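Local coordinates for pectate lyase (Paenibacillus sp. 0602, PDB 5GT5), which catalyses the eliminative cleavage of polygalacturonate, probably in an endo mode, and probably also of partly methylated pectin, with calcium as the likely cofactor, at residues Y218-Y221 against N222-S226; L231-E234 against D235-I239; Y7-T10 against G11-G15. The protein carries 1 engineered substitution. All blocks are in the same frame, centred on the assembly; numbering follows the deposited sequence.

Contact 1 (Y218-Y221 against N222-S226); sequences YPMY and NYLRS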
loop_
_atom_site.group_PDB
_atom_site.type_symbol
_atom_site.label_atom_id
_atom_site.label_comp_id
_atom_site.label_asym_id
_atom_site.label_seq_id
_atom_site.Cartn_x
_atom_site.Cartn_y
_atom_site.Cartn_z
ATOM N N TYR A 218 29.174 -35.113 15.674
ATOM C CA TYR A 218 28.416 -34.641 14.509
ATOM C C TYR A 218 28.168 -35.800 13.566
ATOM O O TYR A 218 28.934 -36.024 12.624
ATOM C CB TYR A 218 29.197 -33.511 13.823
ATOM C CG TYR A 218 29.551 -32.391 14.778
ATOM C CD1 TYR A 218 28.660 -31.345 15.018
ATOM C CD2 TYR A 218 30.773 -32.386 15.443
ATOM C CE1 TYR A 218 28.982 -30.333 15.907
ATOM C CE2 TYR A 218 31.095 -31.382 16.328
ATOM C CZ TYR A 218 30.201 -30.365 16.556
ATOM O OH TYR A 218 30.518 -29.349 17.440
ATOM N N PRO A 219 27.096 -36.563 13.813
ATOM C CA PRO A 219 26.909 -37.832 13.082
ATOM C C PRO A 219 26.826 -37.715 11.553
ATOM O O PRO A 219 27.411 -38.559 10.853
ATOM C CB PRO A 219 25.600 -38.381 13.644
ATOM C CG PRO A 219 25.401 -37.662 14.958
ATOM C CD PRO A 219 26.103 -36.352 14.883
ATOM N N MET A 220 26.138 -36.699 11.031
ATOM C CA MET A 220 26.089 -36.541 9.584
ATOM C C MET A 220 27.459 -36.214 9.002
ATOM O O MET A 220 27.877 -36.839 8.033
ATOM C CB MET A 220 25.086 -35.444 9.211
ATOM C CG MET A 220 25.014 -35.228 7.712
ATOM S SD MET A 220 23.779 -33.960 7.433
ATOM C CE MET A 220 24.060 -33.631 5.721
ATOM N N TYR A 221 28.124 -35.217 9.574
ATOM C CA TYR A 221 29.467 -34.874 9.140
ATOM C C TYR A 221 30.388 -36.092 9.202
ATOM O O TYR A 221 31.131 -36.406 8.235
ATOM C CB TYR A 221 30.013 -33.718 9.992
ATOM C CG TYR A 221 31.404 -33.317 9.554
ATOM C CD1 TYR A 221 31.596 -32.515 8.445
ATOM C CD2 TYR A 221 32.536 -33.791 10.230
ATOM C CE1 TYR A 221 32.867 -32.177 8.002
ATOM C CE2 TYR A 221 33.805 -33.438 9.816
ATOM C CZ TYR A 221 33.972 -32.623 8.712
ATOM O OH TYR A 221 35.225 -32.293 8.253
ATOM N N ASN A 222 30.310 -36.811 10.320
ATOM C CA ASN A 222 31.120 -38.020 10.496
ATOM C C ASN A 222 30.840 -39.057 9.406
ATOM O O ASN A 222 31.756 -39.613 8.794
ATOM C CB ASN A 222 30.886 -38.593 11.901
ATOM C CG ASN A 222 31.872 -39.685 12.274
ATOM O OD1 ASN A 222 33.082 -39.554 12.080
ATOM N ND2 ASN A 222 31.348 -40.784 12.803
ATOM N N TYR A 223 29.568 -39.266 9.091
ATOM C CA TYR A 223 29.205 -40.193 8.039
ATOM C C TYR A 223 29.756 -39.762 6.674
ATOM O O TYR A 223 30.276 -40.572 5.913
ATOM C CB TYR A 223 27.689 -40.324 7.984
ATOM C CG TYR A 223 27.227 -41.291 6.945
ATOM C CD1 TYR A 223 27.394 -42.658 7.118
ATOM C CD2 TYR A 223 26.643 -40.844 5.757
ATOM C CE1 TYR A 223 26.964 -43.551 6.141
ATOM C CE2 TYR A 223 26.213 -41.733 4.771
ATOM C CZ TYR A 223 26.406 -43.075 4.959
ATOM O OH TYR A 223 25.986 -43.952 3.968
ATOM N N LEU A 224 29.615 -38.479 6.350
ATOM C CA LEU A 224 30.120 -37.968 5.083
ATOM C C LEU A 224 31.629 -38.162 4.934
ATOM O O LEU A 224 32.114 -38.431 3.830
ATOM C CB LEU A 224 29.774 -36.495 4.928
ATOM C CG LEU A 224 28.285 -36.168 4.899
ATOM C CD1 LEU A 224 28.135 -34.639 4.958
ATOM C CD2 LEU A 224 27.636 -36.766 3.625
ATOM N N ARG A 225 32.370 -37.982 6.029
ATOM C CA ARG A 225 33.831 -38.178 6.034
ATOM C C ARG A 225 34.247 -39.644 6.074
ATOM O O ARG A 225 35.397 -39.971 5.781
ATOM C CB ARG A 225 34.432 -37.481 7.257
ATOM C CG ARG A 225 34.330 -35.951 7.235
ATOM C CD ARG A 225 35.366 -35.295 6.323
ATOM N NE ARG A 225 36.705 -35.439 6.942
ATOM C CZ ARG A 225 37.635 -36.296 6.503
ATOM N NH1 ARG A 225 37.443 -37.040 5.409
ATOM N NH2 ARG A 225 38.793 -36.391 7.157
ATOM N N SER A 226 33.312 -40.510 6.458
ATOM C CA SER A 226 33.612 -41.927 6.666
ATOM C C SER A 226 33.785 -42.673 5.357
ATOM O O SER A 226 33.508 -42.169 4.270
ATOM C CB SER A 226 32.484 -42.606 7.453
ATOM O OG SER A 226 31.405 -42.962 6.596
#

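Contact 2 (L231-E234 against D235-I239); sequences LSKE and DIIAI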
loop_
_atom_site.group_PDB
_atom_site.type_symbol
_atom_site.label_atom_id
_atom_site.label_comp_id
_atom_site.label_asym_id
_atom_site.label_seq_id
_atom_site.Cartn_x
_atom_site.Cartn_y
_atom_site.Cartn_z
ATOM N N LEU A 231 34.006 -38.323 1.438
ATOM C CA LEU A 231 34.263 -36.897 1.214
ATOM C C LEU A 231 35.381 -36.408 2.099
ATOM O O LEU A 231 35.452 -36.746 3.279
ATOM C CB LEU A 231 33.009 -36.087 1.535
ATOM C CG LEU A 231 31.930 -36.217 0.457
ATOM C CD1 LEU A 231 30.543 -35.832 1.046
ATOM C CD2 LEU A 231 32.226 -35.365 -0.785
ATOM N N SER A 232 36.240 -35.570 1.537
ATOM C CA SER A 232 37.270 -34.927 2.347
ATOM C C SER A 232 36.704 -33.697 3.079
ATOM O O SER A 232 35.634 -33.179 2.761
ATOM C CB SER A 232 38.438 -34.507 1.455
ATOM O OG SER A 232 38.049 -33.437 0.607
ATOM N N LYS A 233 37.417 -33.209 4.087
ATOM C CA LYS A 233 37.034 -31.952 4.726
ATOM C C LYS A 233 36.950 -30.823 3.710
ATOM O O LYS A 233 35.996 -30.048 3.718
ATOM C CB LYS A 233 38.046 -31.630 5.834
ATOM C CG LYS A 233 37.964 -30.274 6.462
ATOM C CD LYS A 233 39.107 -30.094 7.481
ATOM C CE LYS A 233 40.472 -30.251 6.805
ATOM N NZ LYS A 233 41.553 -30.707 7.744
ATOM N N GLU A 234 37.918 -30.759 2.808
ATOM C CA GLU A 234 37.932 -29.772 1.755
ATOM C C GLU A 234 36.710 -29.915 0.849
ATOM O O GLU A 234 36.108 -28.908 0.489
ATOM C CB GLU A 234 39.235 -29.871 0.958
ATOM C CG GLU A 234 40.480 -29.521 1.800
ATOM C CD GLU A 234 41.062 -30.689 2.688
ATOM O OE1 GLU A 234 40.605 -31.878 2.633
ATOM O OE2 GLU A 234 42.033 -30.392 3.442
ATOM N N ASP A 235 36.329 -31.146 0.509
ATOM C CA ASP A 235 35.136 -31.385 -0.303
ATOM C C ASP A 235 33.928 -30.823 0.393
ATOM O O ASP A 235 33.082 -30.175 -0.239
ATOM C CB ASP A 235 34.895 -32.881 -0.495
ATOM C CG ASP A 235 35.851 -33.535 -1.475
ATOM O OD1 ASP A 235 36.463 -32.875 -2.348
ATOM O OD2 ASP A 235 35.965 -34.777 -1.361
ATOM N N ILE A 236 33.813 -31.089 1.692
ATOM C CA ILE A 236 32.622 -30.633 2.429
ATOM C C ILE A 236 32.578 -29.108 2.540
ATOM O O ILE A 236 31.522 -28.502 2.373
ATOM C CB ILE A 236 32.490 -31.365 3.770
ATOM C CG1 ILE A 236 32.311 -32.883 3.510
ATOM C CG2 ILE A 236 31.383 -30.757 4.666
ATOM C CD1 ILE A 236 32.388 -33.697 4.792
ATOM N N ILE A 237 33.720 -28.471 2.743
ATOM C CA ILE A 237 33.741 -27.017 2.718
ATOM C C ILE A 237 33.301 -26.487 1.338
ATOM O O ILE A 237 32.480 -25.557 1.259
ATOM C CB ILE A 237 35.154 -26.536 3.060
ATOM C CG1 ILE A 237 35.423 -26.762 4.545
ATOM C CG2 ILE A 237 35.357 -25.073 2.683
ATOM C CD1 ILE A 237 36.914 -26.671 4.874
ATOM N N ALA A 238 33.792 -27.076 0.255
ATOM C CA ALA A 238 33.423 -26.595 -1.082
ATOM C C ALA A 238 31.940 -26.781 -1.380
ATOM O O ALA A 238 31.305 -25.886 -1.947
ATOM C CB ALA A 238 34.258 -27.325 -2.158
ATOM N N ILE A 239 31.394 -27.940 -1.006
ATOM C CA ILE A 239 29.989 -28.236 -1.284
ATOM C C ILE A 239 29.072 -27.367 -0.394
ATOM O O ILE A 239 27.988 -26.929 -0.809
ATOM C CB ILE A 239 29.692 -29.756 -1.139
ATOM C CG1 ILE A 239 30.480 -30.551 -2.200
ATOM C CG2 ILE A 239 28.179 -30.020 -1.163
ATOM C CD1 ILE A 239 30.760 -31.977 -1.806
#

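Contact 3 (Y7-T10 against G11-G15); sequences YNLT and GFSQG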
loop_
_atom_site.group_PDB
_atom_site.type_symbol
_atom_site.label_atom_id
_atom_site.label_comp_id
_atom_site.label_asym_id
_atom_site.label_seq_id
_atom_site.Cartn_x
_atom_site.Cartn_y
_atom_site.Cartn_z
ATOM N N TYR A 7 20.409 4.274 -10.490
ATOM C CA TYR A 7 20.123 3.887 -9.113
ATOM C C TYR A 7 18.727 4.230 -8.593
ATOM O O TYR A 7 18.420 3.954 -7.442
ATOM C CB TYR A 7 21.181 4.477 -8.167
ATOM C CG TYR A 7 22.561 4.037 -8.534
ATOM C CD1 TYR A 7 22.827 2.731 -8.817
ATOM C CD2 TYR A 7 23.594 4.940 -8.619
ATOM C CE1 TYR A 7 24.086 2.329 -9.175
ATOM C CE2 TYR A 7 24.861 4.545 -8.928
ATOM C CZ TYR A 7 25.120 3.244 -9.212
ATOM O OH TYR A 7 26.360 2.819 -9.525
ATOM N N ASN A 8 17.894 4.768 -9.458
ATOM C CA ASN A 8 16.520 5.084 -9.070
ATOM C C ASN A 8 15.759 3.880 -8.541
ATOM O O ASN A 8 15.941 2.758 -9.025
ATOM C CB ASN A 8 15.697 5.624 -10.249
ATOM C CG ASN A 8 16.064 7.029 -10.633
ATOM O OD1 ASN A 8 16.956 7.644 -10.042
ATOM N ND2 ASN A 8 15.446 7.503 -11.704
ATOM N N LEU A 9 14.877 4.139 -7.586
ATOM C CA LEU A 9 13.867 3.162 -7.193
ATOM C C LEU A 9 12.946 2.878 -8.379
ATOM O O LEU A 9 12.418 3.809 -8.999
ATOM C CB LEU A 9 13.060 3.713 -6.016
ATOM C CG LEU A 9 11.769 2.970 -5.664
ATOM C CD1 LEU A 9 12.052 1.522 -5.222
ATOM C CD2 LEU A 9 11.095 3.722 -4.529
ATOM N N THR A 10 12.790 1.600 -8.716
ATOM C CA THR A 10 11.832 1.170 -9.741
ATOM C C THR A 10 11.018 -0.005 -9.215
ATOM O O THR A 10 11.273 -0.537 -8.127
ATOM C CB THR A 10 12.540 0.706 -11.010
ATOM O OG1 THR A 10 13.236 -0.513 -10.711
ATOM C CG2 THR A 10 13.559 1.724 -11.490
ATOM N N GLY A 11 10.021 -0.404 -9.985
ATOM C CA GLY A 11 9.363 -1.694 -9.762
ATOM C C GLY A 11 8.229 -1.605 -8.774
ATOM O O GLY A 11 7.669 -0.511 -8.550
ATOM N N PHE A 12 7.872 -2.719 -8.140
ATOM C CA PHE A 12 6.655 -2.733 -7.332
ATOM C C PHE A 12 6.733 -1.858 -6.091
ATOM O O PHE A 12 5.696 -1.443 -5.571
ATOM C CB PHE A 12 6.274 -4.162 -6.933
ATOM C CG PHE A 12 5.721 -4.998 -8.080
ATOM C CD1 PHE A 12 4.479 -4.727 -8.640
ATOM C CD2 PHE A 12 6.451 -6.070 -8.597
ATOM C CE1 PHE A 12 3.970 -5.495 -9.695
ATOM C CE2 PHE A 12 5.945 -6.854 -9.639
ATOM C CZ PHE A 12 4.696 -6.586 -10.181
ATOM N N SER A 13 7.953 -1.555 -5.618
ATOM C CA SER A 13 8.087 -0.618 -4.509
ATOM C C SER A 13 8.007 0.831 -4.922
ATOM O O SER A 13 8.259 1.708 -4.097
ATOM C CB SER A 13 9.378 -0.865 -3.727
ATOM O OG SER A 13 9.435 0.001 -2.578
ATOM N N GLN A 14 7.639 1.116 -6.169
ATOM C CA GLN A 14 7.441 2.514 -6.564
ATOM C C GLN A 14 6.496 3.213 -5.576
ATOM O O GLN A 14 5.523 2.620 -5.094
ATOM C CB GLN A 14 6.832 2.592 -7.975
ATOM C CG GLN A 14 5.440 1.967 -8.096
ATOM C CD GLN A 14 4.914 2.037 -9.513
ATOM O OE1 GLN A 14 5.409 2.821 -10.336
ATOM N NE2 GLN A 14 3.906 1.229 -9.805
ATOM N N GLY A 15 6.789 4.476 -5.272
ATOM C CA GLY A 15 5.936 5.231 -4.365
ATOM C C GLY A 15 6.390 5.208 -2.903
ATOM O O GLY A 15 5.872 5.953 -2.059
#

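Contact 1 (Y218-Y221 against N222-S226)
Tyr221 and Arg225, one turn apart on the short alpha-helix 219-225, illustrate how an i, i+4 pair can carry a CH-pi contact alongside the helical backbone bonding. The helix lies away from the probable calcium and catalytic residues of this polysaccharide lyase family 1 enzyme. The tight side is the flank bearing these two residues. Tyr221 CG stands anti to the backbone N (chi1 -179°), which turns the ring to run beside the Arg225 chain in the same direction. Arg225 CG then sits over one face, 3.9 Å from the Tyr221 ring centroid and displaced toward the rim, with its closest ring carbon, Tyr221 CE2, at 3.6 Å. Bends at chi2 and chi3 carry the arginine onward, so that Arg225 CD comes alongside Tyr221 OH at 3.6 Å while the guanidinium plane stands 76° from the ring. The two polar ends converge on one carboxylate oxygen: Glu212 OE1 hydrogen-bonds Tyr221 OH and forms a salt bridge with Arg225 NE, while Arg225 NH1 hydrogen-bonds Leu231 O. Such sharing probably limits the rotation of both groups and balances the arginine's charge. A second apolar pair lies on another buried stripe, Met220 CG meeting Leu224 CD1 at 4.2 Å.

The solvent side is that of Pro219, with Asn222 beside it, and close packing between side chains is lacking there. The cross-contact is mainly backbone: Tyr223 N donates to Pro219 O at 2.9 Å, and Tyr218, at the N-cap position, uses its O to accept from Asn222 N at 2.8 Å.

Contact 2 (L231-E234 against D235-I239)
Ser232 and Asp235 bring the backbone of 231-234 into the first turn of helix 233-241 through a capping box, a standard way of starting an alpha-helix. Leu231 and Ser232 are still extended, Lys233 begins the helical angles, and the i, i+4 bonds follow at once: Ile236 N donates to Ser232 O at 3.0 Å, Ile237 N to Lys233 O and Ala238 N to Glu234 O.

Two reciprocal bonds make the box. Ser232 OG lies between its own backbone N and carbonyl carbon (chi1 70°), a rotation that places it to accept from Asp235 N at 2.9 Å. In return Ser232 N donates to Asp235 OD2 at 3.0 Å, in an almost straight bond (173°) that arrives from above the carboxylate plane, 40° out of it. One NH that could not find a helical acceptor within the first turn is thereby satisfied, as is the NH of the cap residue itself. The other carboxylate oxygen, Asp235 OD1, forms a salt bridge with Arg303, so the aspartate is held from two directions, and both the arginine and the nearby helix start would probably favour its charged form.

Beneath the polar cap, Leu231, just before the N-cap, and Ile236, in the first turn, form a hydrophobic staple. Leu231 CB meets Ile236 CG1 at 3.8 Å, while the leucine's CD2 branch crosses to Asp235 CB at 3.7 Å. Ile236 also packs on Leu224 of helix 219-225. Further along, Lys233 and Ile237 run alongside each other one turn apart, with the lysine CG 4.1 Å from Ile237 CD1. The same Leu231 branch spans two turns, CD2 touching Ile239 CD1 at 3.8 Å.

Contact 3 (Y7-T10 against G11-G15)
Leu9 closes over Ser13 where the N-terminal segment bends into a type I beta-turn, Gly11 to Gln14, laid against the parallel beta-helix of this pectate lyase. The turn has its own bond, Gln14 N to Gly11 O at 2.9 Å, and Phe12 and Ser13 occupy its two central positions. That bond lies within 11-15; between the two segments the contact is van der Waals packing.

The leucine shows how a branched tip does this work. Its CB carries the chain out from the backbone, and with chi1 at 167° CG is swung beside the leucine's own carbonyl carbon, which brings it to 4.0 Å from Ser13 O. Leu9 CD1 rests on Ser13 CB at 3.9 Å, with OG and O of the serine little farther off, while Leu9 CD2 approaches Ser13 O at 3.5 Å. Trp163 of strand 160-165 packs against both Leu9 and Ser13, so the pair packs on the body of the beta-helix. Replacing Leu9 with an alanine, which lacks both methyl branches, would probably open a gap between the turn and Trp163 and leave Ser13 less closely packed.

The chain turns at Gly11. Its phi of 88° suits glycine, and a side-chain carbon there would fall only 2.6 Å from Thr10 O, a clash. Thr187 OG1, from strand 184-194, holds the residue before the turn and a central one, hydrogen-bonding both Thr10 O and Ser13 N; Thr10 OG1 in turn is bonded to Tyr288 OH. The reach of the leucine ends at the exit of the turn, where Leu9 CD2 lies 4.4 Å from Gly15 N.

Overall arrangement
Contacts 1 and 2 are neighbours in sequence and space, with centres about 11 Å apart, and show how two successive short helices can be clasped by backbone and side chain together. Leu224 O probably accepts a hydrogen bond from Leu231 N at 3.1 Å, and Tyr221 CE1 packs on Ile236 CD1 at 3.6 Å. Contact 3 belongs to the N-terminal segment on the opposite side of the chain's centre, its centre about 47 Å from that of contact 1 and about 41 Å from that of contact 2. All three are structural packing away from the probable calcium ligands Asp152, Asp174 and Asp178 and the probable catalytic Arg276.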